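Local coordinates for protein alpha-1,3-glucanase (Bacillus circulans, PDB 5ZRU) that probably hydrolyses alpha-1,3-glucan in the manner of glycoside hydrolase family 87 enzymes, this chain being the catalytic unit cut from a longer multidomain protein, at residues A204-A209 with F227-M232; L378-S383 with S416-T421; A388-N393 with P441-Q446. All coordinates share one frame; numbering follows the deposited sequence.

Interaction 1: A204-A209 with F227-M232; sequences AAFEAA and FHLGNM
Phe-206 reaches from helix 203-216 onto strand 225-229, where its ring is met by Leu-229 and Phe-227. Its CG stands beside the backbone N and anti to the carbonyl carbon (chi1 -85°), which sends the ring off the helix at the strand, whose side chains it crosses at about a right angle. Leu-229 supplies a CH-pi contact: the methyl CD2 sits over the centre of the Phe-206 ring, 3.9 Å from its centroid and only 8° off the normal. The second methyl of the same leucine, CD1, leans on the rim at Phe-206 CD2, 4.0 Å away. At the far end of the ring Phe-206 CZ touches Phe-227 CB at 3.7 Å, while Phe-227 CD1 lies in plane at the ring's edge. The two phenylalanine rings meet obliquely, their planes at 55°. A serine in place of Phe-206 would probably open a gap beside Phe-227 CB and leave Leu-229 CD2 without the aromatic face it covers. Trp-233, edge-to-face with Phe-206, and Ile-222 and Ile-257 complete the hydrophobic surroundings. One step along the helix, Glu-207 works through solvent: a water donates to its OE2 at 2.6 Å and to Met-232 O at 2.9 Å. Farther on, Ala-209 turns to Leu-220 of strand 220-222. The placing of a helix with its apolar side against the first coils is consistent with the end cap familiar from pectate-lyase-like parallel beta-helices. Asp-202, a calcium ligand, packs on the Phe-227 side chain and accepts a hydrogen bond from His-228 N, so the calcium site borders this packing. Direct contact between helix and strand is thus entirely apolar and rests on shape, the polar link being left to a water at the margin.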
ATOM      1  N   ALA A 204     -29.201  -3.995   2.196  1.00 12.61           N
ATOM      2  CA  ALA A 204     -30.453  -3.280   2.442  1.00 16.11           C
ATOM      3  C   ALA A 204     -30.515  -2.784   3.881  1.00 13.72           C
ATOM      4  O   ALA A 204     -30.926  -1.641   4.141  1.00 12.86           O
ATOM      5  CB  ALA A 204     -31.651  -4.173   2.135  1.00 19.64           C
ATOM      6  N   ALA A 205     -30.087  -3.622   4.829  1.00 12.35           N
ATOM      7  CA  ALA A 205     -30.072  -3.208   6.229  1.00 12.74           C
ATOM      8  C   ALA A 205     -29.056  -2.096   6.473  1.00 12.17           C
ATOM      9  O   ALA A 205     -29.317  -1.169   7.251  1.00 10.99           O
ATOM     10  CB  ALA A 205     -29.780  -4.410   7.121  1.00 16.56           C
ATOM     11  N   PHE A 206     -27.885  -2.175   5.830  1.00 11.01           N
ATOM     12  CA  PHE A 206     -26.894  -1.105   5.964  1.00  9.41           C
ATOM     13  C   PHE A 206     -27.444   0.223   5.463  1.00 10.76           C
ATOM     14  O   PHE A 206     -27.255   1.264   6.105  1.00 12.19           O
ATOM     15  CB  PHE A 206     -25.618  -1.457   5.192  1.00  9.31           C
ATOM     16  CG  PHE A 206     -24.644  -2.305   5.957  1.00 11.72           C
ATOM     17  CD1 PHE A 206     -25.063  -3.434   6.648  1.00  9.83           C
ATOM     18  CD2 PHE A 206     -23.290  -2.000   5.944  1.00 10.10           C
ATOM     19  CE1 PHE A 206     -24.148  -4.219   7.328  1.00 10.16           C
ATOM     20  CE2 PHE A 206     -22.368  -2.786   6.617  1.00 11.27           C
ATOM     21  CZ  PHE A 206     -22.799  -3.899   7.319  1.00 11.34           C
ATOM     22  N   GLU A 207     -28.118   0.209   4.304  1.00 10.30           N
ATOM     23  CA  GLU A 207     -28.695   1.437   3.762  1.00 11.54           C
ATOM     24  C   GLU A 207     -29.754   2.009   4.694  1.00 13.53           C
ATOM     25  O   GLU A 207     -29.786   3.221   4.940  1.00 12.77           O
ATOM     26  CB  GLU A 207     -29.289   1.173   2.376  1.00 12.25           C
ATOM     27  CG  GLU A 207     -28.229   1.074   1.300  1.00 13.82           C
ATOM     28  CD  GLU A 207     -28.774   0.538  -0.009  1.00 11.58           C
ATOM     29  OE1 GLU A 207     -30.018   0.435  -0.144  1.00 18.15           O
ATOM     30  OE2 GLU A 207     -27.942   0.209  -0.883  1.00 12.83           O
ATOM     31  N   ALA A 208     -30.638   1.149   5.212  1.00 15.05           N
ATOM     32  CA  ALA A 208     -31.654   1.609   6.148  1.00 12.88           C
ATOM     33  C   ALA A 208     -31.016   2.164   7.413  1.00 15.56           C
ATOM     34  O   ALA A 208     -31.478   3.169   7.963  1.00 14.11           O
ATOM     35  CB  ALA A 208     -32.609   0.464   6.488  1.00 13.38           C
ATOM     36  N   ALA A 209     -29.948   1.516   7.889  1.00 13.23           N
ATOM     37  CA  ALA A 209     -29.277   1.964   9.104  1.00 13.12           C
ATOM     38  C   ALA A 209     -28.627   3.328   8.906  1.00 14.55           C
ATOM     39  O   ALA A 209     -28.634   4.163   9.820  1.00 13.02           O
ATOM     40  CB  ALA A 209     -28.240   0.924   9.535  1.00 13.32           C
ATOM     41  N   PHE A 227     -20.348  -9.318   7.465  1.00  9.22           N
ATOM     42  CA  PHE A 227     -21.524  -8.839   6.759  1.00  9.99           C
ATOM     43  C   PHE A 227     -21.219  -8.797   5.270  1.00 13.72           C
ATOM     44  O   PHE A 227     -20.102  -8.451   4.870  1.00 12.24           O
ATOM     45  CB  PHE A 227     -21.925  -7.468   7.282  1.00 10.70           C
ATOM     46  CG  PHE A 227     -22.281  -7.491   8.729  1.00 12.55           C
ATOM     47  CD1 PHE A 227     -23.588  -7.718   9.129  1.00 11.38           C
ATOM     48  CD2 PHE A 227     -21.291  -7.353   9.698  1.00 11.60           C
ATOM     49  CE1 PHE A 227     -23.918  -7.754  10.475  1.00 12.00           C
ATOM     50  CE2 PHE A 227     -21.607  -7.405  11.037  1.00 13.10           C
ATOM     51  CZ  PHE A 227     -22.925  -7.604  11.429  1.00 13.25           C
ATOM     52  N   HIS A 228     -22.209  -9.159   4.456  1.00  9.51           N
ATOM     53  CA  HIS A 228     -22.019  -9.335   3.023  1.00 14.41           C
ATOM     54  C   HIS A 228     -22.792  -8.265   2.273  1.00 13.87           C
ATOM     55  O   HIS A 228     -24.005  -8.107   2.470  1.00 13.91           O
ATOM     56  CB  HIS A 228     -22.458 -10.737   2.582  1.00 14.70           C
ATOM     57  CG  HIS A 228     -21.577 -11.831   3.110  1.00 13.83           C
ATOM     58  ND1 HIS A 228     -21.792 -12.437   4.329  1.00 13.91           N
ATOM     59  CD2 HIS A 228     -20.468 -12.410   2.592  1.00 16.30           C
ATOM     60  CE1 HIS A 228     -20.862 -13.355   4.533  1.00 15.62           C
ATOM     61  NE2 HIS A 228     -20.044 -13.355   3.495  1.00 15.46           N
ATOM     62  N   LEU A 229     -22.093  -7.534   1.413  1.00 12.31           N
ATOM     63  CA  LEU A 229     -22.685  -6.428   0.669  1.00 12.06           C
ATOM     64  C   LEU A 229     -22.543  -6.713  -0.821  1.00 10.92           C
ATOM     65  O   LEU A 229     -21.428  -6.703  -1.355  1.00 11.86           O
ATOM     66  CB  LEU A 229     -22.023  -5.101   1.044  1.00 11.88           C
ATOM     67  CG  LEU A 229     -21.986  -4.738   2.530  1.00 11.14           C
ATOM     68  CD1 LEU A 229     -21.445  -3.314   2.699  1.00 11.55           C
ATOM     69  CD2 LEU A 229     -23.363  -4.831   3.167  1.00 12.28           C
ATOM     70  N   GLY A 230     -23.668  -6.971  -1.491  1.00 11.46           N
ATOM     71  CA  GLY A 230     -23.692  -7.383  -2.880  1.00 12.27           C
ATOM     72  C   GLY A 230     -23.617  -6.274  -3.902  1.00 12.94           C
ATOM     73  O   GLY A 230     -23.847  -6.516  -5.091  1.00 10.21           O
ATOM     74  N   ASN A 231     -23.323  -5.052  -3.481  1.00 12.63           N
ATOM     75  CA  ASN A 231     -23.018  -3.982  -4.419  1.00 12.08           C
ATOM     76  C   ASN A 231     -22.270  -2.889  -3.674  1.00 10.48           C
ATOM     77  O   ASN A 231     -21.929  -3.041  -2.494  1.00 11.52           O
ATOM     78  CB  ASN A 231     -24.276  -3.428  -5.089  1.00 16.85           C
ATOM     79  CG  ASN A 231     -24.019  -3.055  -6.541  1.00 25.99           C
ATOM     80  OD1 ASN A 231     -23.318  -2.062  -6.846  1.00 17.86           O
ATOM     81  ND2 ASN A 231     -24.569  -3.860  -7.454  1.00 17.86           N
ATOM     82  N   MET A 232     -22.027  -1.777  -4.367  1.00 10.21           N
ATOM     83  CA  MET A 232     -21.357  -0.642  -3.747  1.00  9.88           C
ATOM     84  C   MET A 232     -22.225  -0.087  -2.622  1.00 12.27           C
ATOM     85  O   MET A 232     -23.449   0.020  -2.756  1.00 10.42           O
ATOM     86  CB  MET A 232     -21.079   0.440  -4.794  1.00  9.39           C
ATOM     87  CG  MET A 232     -20.283   1.662  -4.274  1.00  9.98           C
ATOM     88  SD  MET A 232     -20.111   2.965  -5.500  1.00 13.21           S
ATOM     89  CE  MET A 232     -19.214   2.113  -6.817  1.00 12.19           C
TER
HETATM   90  O   HOH W   1     -25.675   1.285  -1.354  1.00 15.69           O

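Interaction 2: L378-S383 with S416-T421; sequences LAVWTS and SGHKAT
His-418 projects its imidazole toward strand 378-381 and meets Val-380 and, less closely, Thr-382. The segment that carries it opens at Ser-416, whose carbonyl O lies 3.6 Å above one face of the His-418 ring, displaced toward the rim. Gly-417 follows with a positive phi of 78°, a conformation that glycine adopts readily, and the next side chain points toward strand 378-381. At His-418 the opposite face of the imidazole receives Val-380. The touching branch is CG1, placed anti to the valine's backbone N (chi1 178°), which comes within 3.7 Å of His-418 NE2 and 3.8 Å of CE1. This is an off-centre CH-pi contact, with CG1 4.0 Å from the ring centroid and 30° off its normal. Both segments belong to the parallel beta-helix of the catalytic domain: strand 378-381 pairs with 354-357 and 411-412, whereas strand 419-421 pairs with 395-397 and 451-459, so that the contact spans the buried interior between two faces of the coil. The imidazole is held by both nitrogens, ND1 meeting Asn-394 N and NE2 meeting Gly-414 O, a pattern consistent with the proton residing on NE2. Those two bonds probably fix the rotation of the ring and with it the face offered to Val-380. Thr-382, at the centre of an inverse gamma turn, adds its methyl CG2 obliquely, 4.3 Å from His-418 NE2, while its hydroxyl OG1 is bonded to Tyr-443 O. Beyond the histidine the chain enters strand 419-421, where Ala-420 packs on Phe-453 of strand 451-459.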
ATOM      1  N   LEU A 378       1.211   5.845  -1.684  1.00  7.54           N
ATOM      2  CA  LEU A 378       0.554   7.076  -1.262  1.00  8.35           C
ATOM      3  C   LEU A 378       0.857   8.137  -2.307  1.00  9.15           C
ATOM      4  O   LEU A 378       2.029   8.412  -2.586  1.00 10.49           O
ATOM      5  CB  LEU A 378       1.051   7.523   0.119  1.00  9.02           C
ATOM      6  CG  LEU A 378       0.987   6.490   1.254  1.00  8.84           C
ATOM      7  CD1 LEU A 378       1.655   7.057   2.498  1.00  6.00           C
ATOM      8  CD2 LEU A 378      -0.459   6.077   1.556  1.00  8.81           C
ATOM      9  N   ALA A 379      -0.180   8.736  -2.876  1.00  9.08           N
ATOM     10  CA  ALA A 379       0.033   9.671  -3.972  1.00  9.62           C
ATOM     11  C   ALA A 379      -0.842  10.904  -3.818  1.00  9.89           C
ATOM     12  O   ALA A 379      -1.972  10.821  -3.328  1.00  7.96           O
ATOM     13  CB  ALA A 379      -0.268   9.017  -5.327  1.00  7.96           C
ATOM     14  N   VAL A 380      -0.322  12.043  -4.287  1.00  9.11           N
ATOM     15  CA  VAL A 380      -1.109  13.257  -4.496  1.00  7.86           C
ATOM     16  C   VAL A 380      -1.129  13.541  -5.995  1.00  9.40           C
ATOM     17  O   VAL A 380      -0.131  14.000  -6.564  1.00  8.81           O
ATOM     18  CB  VAL A 380      -0.551  14.464  -3.728  1.00 10.24           C
ATOM     19  CG1 VAL A 380      -1.405  15.713  -4.030  1.00  8.41           C
ATOM     20  CG2 VAL A 380      -0.527  14.180  -2.255  1.00  8.85           C
ATOM     21  N   TRP A 381      -2.254  13.286  -6.641  1.00  9.21           N
ATOM     22  CA  TRP A 381      -2.434  13.648  -8.049  1.00  9.03           C
ATOM     23  C   TRP A 381      -3.321  14.891  -8.086  1.00  9.73           C
ATOM     24  O   TRP A 381      -4.538  14.806  -7.900  1.00 10.74           O
ATOM     25  CB  TRP A 381      -3.038  12.488  -8.835  1.00 11.65           C
ATOM     26  CG  TRP A 381      -3.383  12.844 -10.262  1.00 12.14           C
ATOM     27  CD1 TRP A 381      -2.894  13.887 -10.989  1.00 13.92           C
ATOM     28  CD2 TRP A 381      -4.309  12.163 -11.111  1.00 12.36           C
ATOM     29  NE1 TRP A 381      -3.455  13.901 -12.244  1.00 15.38           N
ATOM     30  CE2 TRP A 381      -4.328  12.848 -12.346  1.00 15.55           C
ATOM     31  CE3 TRP A 381      -5.120  11.038 -10.950  1.00 17.67           C
ATOM     32  CZ2 TRP A 381      -5.132  12.449 -13.411  1.00 15.13           C
ATOM     33  CZ3 TRP A 381      -5.913  10.634 -12.014  1.00 18.11           C
ATOM     34  CH2 TRP A 381      -5.913  11.339 -13.229  1.00 18.09           C
ATOM     35  N   THR A 382      -2.714  16.050  -8.343  1.00 10.29           N
ATOM     36  CA  THR A 382      -3.457  17.312  -8.367  1.00  9.10           C
ATOM     37  C   THR A 382      -4.128  17.492  -9.733  1.00 12.66           C
ATOM     38  O   THR A 382      -3.776  18.357 -10.540  1.00 12.69           O
ATOM     39  CB  THR A 382      -2.539  18.479  -8.020  1.00 10.51           C
ATOM     40  OG1 THR A 382      -1.345  18.388  -8.797  1.00 11.21           O
ATOM     41  CG2 THR A 382      -2.158  18.445  -6.531  1.00 10.68           C
ATOM     42  N   SER A 383      -5.128  16.642  -9.975  1.00 12.52           N
ATOM     43  CA  SER A 383      -5.970  16.736 -11.158  1.00 11.40           C
ATOM     44  C   SER A 383      -6.917  17.931 -11.049  1.00 15.70           C
ATOM     45  O   SER A 383      -7.132  18.491  -9.972  1.00 12.10           O
ATOM     46  CB  SER A 383      -6.770  15.447 -11.344  1.00 14.20           C
ATOM     47  OG  SER A 383      -7.565  15.169 -10.200  1.00 14.15           O
ATOM     48  N   SER A 416       1.227  22.243  -4.156  1.00 10.85           N
ATOM     49  CA  SER A 416       2.152  22.997  -3.325  1.00  8.62           C
ATOM     50  C   SER A 416       2.107  22.491  -1.889  1.00  9.49           C
ATOM     51  O   SER A 416       1.059  22.059  -1.399  1.00 10.62           O
ATOM     52  CB  SER A 416       1.809  24.495  -3.377  1.00  9.40           C
ATOM     53  OG  SER A 416       2.625  25.252  -2.509  1.00 12.50           O
ATOM     54  N   GLY A 417       3.254  22.557  -1.219  1.00  9.54           N
ATOM     55  CA  GLY A 417       3.315  22.450   0.236  1.00 11.42           C
ATOM     56  C   GLY A 417       3.192  21.059   0.826  1.00 11.30           C
ATOM     57  O   GLY A 417       3.028  20.939   2.046  1.00 11.00           O
ATOM     58  N   HIS A 418       3.258  20.011   0.011  1.00 10.21           N
ATOM     59  CA  HIS A 418       3.133  18.649   0.515  1.00  9.87           C
ATOM     60  C   HIS A 418       4.386  18.251   1.278  1.00 12.84           C
ATOM     61  O   HIS A 418       5.479  18.751   1.015  1.00  9.66           O
ATOM     62  CB  HIS A 418       2.915  17.669  -0.637  1.00 10.75           C
ATOM     63  CG  HIS A 418       1.876  18.112  -1.614  1.00 11.45           C
ATOM     64  ND1 HIS A 418       0.595  18.440  -1.234  1.00  9.99           N
ATOM     65  CD2 HIS A 418       1.922  18.267  -2.960  1.00  9.95           C
ATOM     66  CE1 HIS A 418      -0.106  18.783  -2.302  1.00 10.48           C
ATOM     67  NE2 HIS A 418       0.680  18.695  -3.360  1.00 10.43           N
ATOM     68  N   LYS A 419       4.233  17.327   2.224  1.00  9.49           N
ATOM     69  CA  LYS A 419       5.411  16.783   2.876  1.00  9.34           C
ATOM     70  C   LYS A 419       5.220  15.303   3.151  1.00 10.00           C
ATOM     71  O   LYS A 419       4.100  14.819   3.299  1.00  9.32           O
ATOM     72  CB  LYS A 419       5.748  17.502   4.177  1.00 13.65           C
ATOM     73  CG  LYS A 419       4.793  17.229   5.306  1.00 15.49           C
ATOM     74  CD  LYS A 419       5.204  18.072   6.524  1.00 25.00           C
ATOM     75  CE  LYS A 419       4.109  18.129   7.571  1.00 28.12           C
ATOM     76  NZ  LYS A 419       4.592  18.771   8.829  1.00 32.31           N
ATOM     77  N   ALA A 420       6.339  14.595   3.221  1.00  8.87           N
ATOM     78  CA  ALA A 420       6.346  13.175   3.549  1.00 10.94           C
ATOM     79  C   ALA A 420       7.519  12.971   4.490  1.00  9.97           C
ATOM     80  O   ALA A 420       8.674  13.115   4.075  1.00  9.48           O
ATOM     81  CB  ALA A 420       6.469  12.306   2.292  1.00  9.46           C
ATOM     82  N   THR A 421       7.238  12.660   5.755  1.00  9.59           N
ATOM     83  CA  THR A 421       8.301  12.592   6.753  1.00  8.07           C
ATOM     84  C   THR A 421       8.144  11.353   7.625  1.00  9.42           C
ATOM     85  O   THR A 421       7.042  10.843   7.817  1.00  9.04           O
ATOM     86  CB  THR A 421       8.329  13.835   7.666  1.00 11.16           C
ATOM     87  OG1 THR A 421       7.219  13.777   8.569  1.00 13.46           O
ATOM     88  CG2 THR A 421       8.256  15.133   6.862  1.00 11.37           C
TER

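Interaction 3: A388-N393 with P441-Q446; sequences APAGVN and PGYHFQ. With SO4 (sulfate ion), chain D.
Tyr-443 lays its ring against the loop 388-393 and is gripped there by two quite different contacts. Its hydroxyl donates to Ala-388 O at 2.6 Å, approaching in the carbonyl plane on a lone pair with a C=O...O angle of 144°. Over one face, nearly central, stands the methyl of Ala-390, CB being 3.6 Å from the ring centroid in a CH-pi contact; Ala-390 N also lies above that face, 3.3 Å from Tyr-443 CE2. With CG anti to the carbonyl carbon (chi1 -53°), the phenol extends alongside Ala-388, Pro-389 and Ala-390, and the bond at its end should limit its swing. Both segments are loops between strands of the parallel beta-helix: loop 388-393 precedes strand 395-397, loop 441-446 precedes strand 451-459, and one aromatic side chain ties the two excursions together. The tight part ends with the tyrosine; beyond it, on the solvent side, the 441-446 backbone turns to a bound sulfate, probably from the crystallisation liquor. His-444 N points almost straight at its O4 (2.9 Å, 171°), and Gln-446 N donates to O2 at 2.8 Å. The exposed Gln-446 carries its side chain along this same anion, with CB 3.2 Å from sulfate O2.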
ATOM      1  N   ALA A 388     -11.571  21.528 -10.420  1.00 16.18           N
ATOM      2  CA  ALA A 388     -11.025  21.327  -9.088  1.00 15.49           C
ATOM      3  C   ALA A 388      -9.823  22.246  -8.881  1.00 13.91           C
ATOM      4  O   ALA A 388      -9.042  22.462  -9.817  1.00 15.83           O
ATOM      5  CB  ALA A 388     -10.606  19.868  -8.896  1.00 12.95           C
ATOM      6  N   PRO A 389      -9.640  22.794  -7.682  1.00 13.66           N
ATOM      7  CA  PRO A 389      -8.444  23.595  -7.408  1.00 14.16           C
ATOM      8  C   PRO A 389      -7.230  22.701  -7.244  1.00 12.52           C
ATOM      9  O   PRO A 389      -7.335  21.482  -7.100  1.00 13.50           O
ATOM     10  CB  PRO A 389      -8.795  24.287  -6.091  1.00 17.50           C
ATOM     11  CG  PRO A 389      -9.600  23.241  -5.378  1.00 14.68           C
ATOM     12  CD  PRO A 389     -10.462  22.626  -6.470  1.00 13.83           C
ATOM     13  N   ALA A 390      -6.059  23.325  -7.236  1.00 13.49           N
ATOM     14  CA  ALA A 390      -4.832  22.577  -6.988  1.00 13.99           C
ATOM     15  C   ALA A 390      -4.793  22.059  -5.555  1.00 13.04           C
ATOM     16  O   ALA A 390      -5.009  22.817  -4.603  1.00 12.70           O
ATOM     17  CB  ALA A 390      -3.614  23.454  -7.266  1.00 18.60           C
ATOM     18  N   GLY A 391      -4.504  20.766  -5.400  1.00  9.97           N
ATOM     19  CA  GLY A 391      -4.331  20.214  -4.065  1.00 11.67           C
ATOM     20  C   GLY A 391      -3.066  20.753  -3.416  1.00 11.44           C
ATOM     21  O   GLY A 391      -2.008  20.839  -4.045  1.00 10.42           O
ATOM     22  N   VAL A 392      -3.184  21.131  -2.136  1.00  9.60           N
ATOM     23  CA  VAL A 392      -2.073  21.721  -1.391  1.00  9.35           C
ATOM     24  C   VAL A 392      -1.965  21.124   0.010  1.00 10.20           C
ATOM     25  O   VAL A 392      -2.944  20.637   0.580  1.00  9.05           O
ATOM     26  CB  VAL A 392      -2.193  23.261  -1.275  1.00 11.96           C
ATOM     27  CG1 VAL A 392      -2.174  23.917  -2.654  1.00 12.04           C
ATOM     28  CG2 VAL A 392      -3.448  23.652  -0.490  1.00 11.81           C
ATOM     29  N   ASN A 393      -0.742  21.164   0.552  1.00  8.98           N
ATOM     30  CA  ASN A 393      -0.463  20.907   1.970  1.00  9.46           C
ATOM     31  C   ASN A 393      -0.919  19.521   2.430  1.00 11.44           C
ATOM     32  O   ASN A 393      -1.463  19.367   3.522  1.00  9.92           O
ATOM     33  CB  ASN A 393      -1.098  21.986   2.853  1.00 10.00           C
ATOM     34  CG  ASN A 393      -0.745  23.385   2.406  1.00 17.60           C
ATOM     35  OD1 ASN A 393       0.303  23.602   1.793  1.00 13.66           O
ATOM     36  ND2 ASN A 393      -1.624  24.351   2.706  1.00 15.35           N
ATOM     37  N   PRO A 441      -2.212  14.767 -16.214  1.00 16.66           N
ATOM     38  CA  PRO A 441      -3.035  15.972 -16.370  1.00 15.76           C
ATOM     39  C   PRO A 441      -3.183  16.729 -15.062  1.00 16.66           C
ATOM     40  O   PRO A 441      -3.020  16.180 -13.969  1.00 16.76           O
ATOM     41  CB  PRO A 441      -4.393  15.422 -16.831  1.00 17.51           C
ATOM     42  CG  PRO A 441      -4.077  14.122 -17.470  1.00 17.54           C
ATOM     43  CD  PRO A 441      -2.901  13.559 -16.709  1.00 15.13           C
ATOM     44  N   GLY A 442      -3.496  18.008 -15.186  1.00 13.22           N
ATOM     45  CA  GLY A 442      -3.781  18.833 -14.025  1.00 15.18           C
ATOM     46  C   GLY A 442      -2.655  19.789 -13.679  1.00 17.41           C
ATOM     47  O   GLY A 442      -1.815  20.144 -14.506  1.00 20.89           O
ATOM     48  N   TYR A 443      -2.647  20.211 -12.414  1.00 12.91           N
ATOM     49  CA  TYR A 443      -1.643  21.154 -11.936  1.00 13.94           C
ATOM     50  C   TYR A 443      -0.311  20.461 -11.714  1.00 13.72           C
ATOM     51  O   TYR A 443      -0.265  19.320 -11.242  1.00 11.69           O
ATOM     52  CB  TYR A 443      -2.076  21.791 -10.620  1.00 11.62           C
ATOM     53  CG  TYR A 443      -3.435  22.417 -10.665  1.00 12.79           C
ATOM     54  CD1 TYR A 443      -3.599  23.743 -11.045  1.00 19.46           C
ATOM     55  CD2 TYR A 443      -4.557  21.683 -10.317  1.00 17.35           C
ATOM     56  CE1 TYR A 443      -4.849  24.321 -11.073  1.00 19.26           C
ATOM     57  CE2 TYR A 443      -5.803  22.243 -10.339  1.00 16.15           C
ATOM     58  CZ  TYR A 443      -5.949  23.560 -10.721  1.00 18.20           C
ATOM     59  OH  TYR A 443      -7.208  24.103 -10.737  1.00 20.44           O
ATOM     60  N   HIS A 444       0.775  21.168 -12.035  1.00 12.67           N
ATOM     61  CA  HIS A 444       2.115  20.702 -11.688  1.00 10.19           C
ATOM     62  C   HIS A 444       2.701  21.608 -10.607  1.00 13.75           C
ATOM     63  O   HIS A 444       1.996  21.915  -9.637  1.00 12.83           O
ATOM     64  CB  HIS A 444       2.965  20.596 -12.957  1.00 14.31           C
ATOM     65  CG  HIS A 444       2.452  19.551 -13.899  1.00 12.97           C
ATOM     66  ND1 HIS A 444       2.489  19.679 -15.273  1.00 16.56           N
ATOM     67  CD2 HIS A 444       1.848  18.365 -13.648  1.00 13.82           C
ATOM     68  CE1 HIS A 444       1.943  18.608 -15.825  1.00 17.56           C
ATOM     69  NE2 HIS A 444       1.550  17.793 -14.860  1.00 15.26           N
ATOM     70  N   PHE A 445       3.965  22.032 -10.727  1.00 11.11           N
ATOM     71  CA  PHE A 445       4.680  22.592  -9.579  1.00 11.36           C
ATOM     72  C   PHE A 445       4.995  24.076  -9.719  1.00 10.64           C
ATOM     73  O   PHE A 445       5.805  24.595  -8.945  1.00 11.15           O
ATOM     74  CB  PHE A 445       5.977  21.807  -9.326  1.00 13.22           C
ATOM     75  CG  PHE A 445       5.745  20.352  -9.020  1.00 11.20           C
ATOM     76  CD1 PHE A 445       5.261  19.962  -7.774  1.00 11.26           C
ATOM     77  CD2 PHE A 445       5.974  19.383  -9.981  1.00  9.85           C
ATOM     78  CE1 PHE A 445       5.015  18.624  -7.498  1.00 10.48           C
ATOM     79  CE2 PHE A 445       5.729  18.052  -9.715  1.00  7.95           C
ATOM     80  CZ  PHE A 445       5.250  17.676  -8.470  1.00  9.32           C
ATOM     81  N   GLN A 446       4.377  24.769 -10.676  1.00 13.19           N
ATOM     82  CA  GLN A 446       4.765  26.152 -10.944  1.00 16.19           C
ATOM     83  C   GLN A 446       4.524  27.044  -9.732  1.00 18.24           C
ATOM     84  O   GLN A 446       5.309  27.962  -9.463  1.00 16.50           O
ATOM     85  CB  GLN A 446       4.004  26.689 -12.154  1.00 21.83           C
ATOM     86  CG  GLN A 446       4.309  28.151 -12.444  1.00 28.14           C
ATOM     87  CD  GLN A 446       3.550  28.684 -13.640  1.00 42.07           C
ATOM     88  OE1 GLN A 446       3.858  28.350 -14.787  1.00 44.74           O
ATOM     89  NE2 GLN A 446       2.548  29.519 -13.379  1.00 42.90           N
TER
HETATM   90  S   SO4 D 602       1.384  24.498 -13.372  1.00 20.92           S
HETATM   91  O1  SO4 D 602       2.080  24.829 -14.619  1.00 29.30           O
HETATM   92  O2  SO4 D 602       2.349  23.957 -12.432  1.00 16.26           O
HETATM   93  O3  SO4 D 602       0.772  25.701 -12.809  1.00 25.03           O
HETATM   94  O4  SO4 D 602       0.350  23.505 -13.657  1.00 19.68           O

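In the fold
Read from the N terminus of the beta-helical part, interaction 1 comes first: the chain passes through helix 203-216 and returns at 227-232, closing a short loop at one end of the coil before the others begin. Its centre lies about 33 Å from that of interaction 2. The remaining two cross. Segment 378-383 opens interaction 2 and 388-393 opens interaction 3; then 416-421 closes the former, and 441-446 the latter. Their centres are about 9 Å apart and they touch directly, with probable backbone hydrogen bonds from Asn-393 N to Ser-416 O and from Tyr-443 N to Thr-382 O. Together they join the coil interior to its bordering loops.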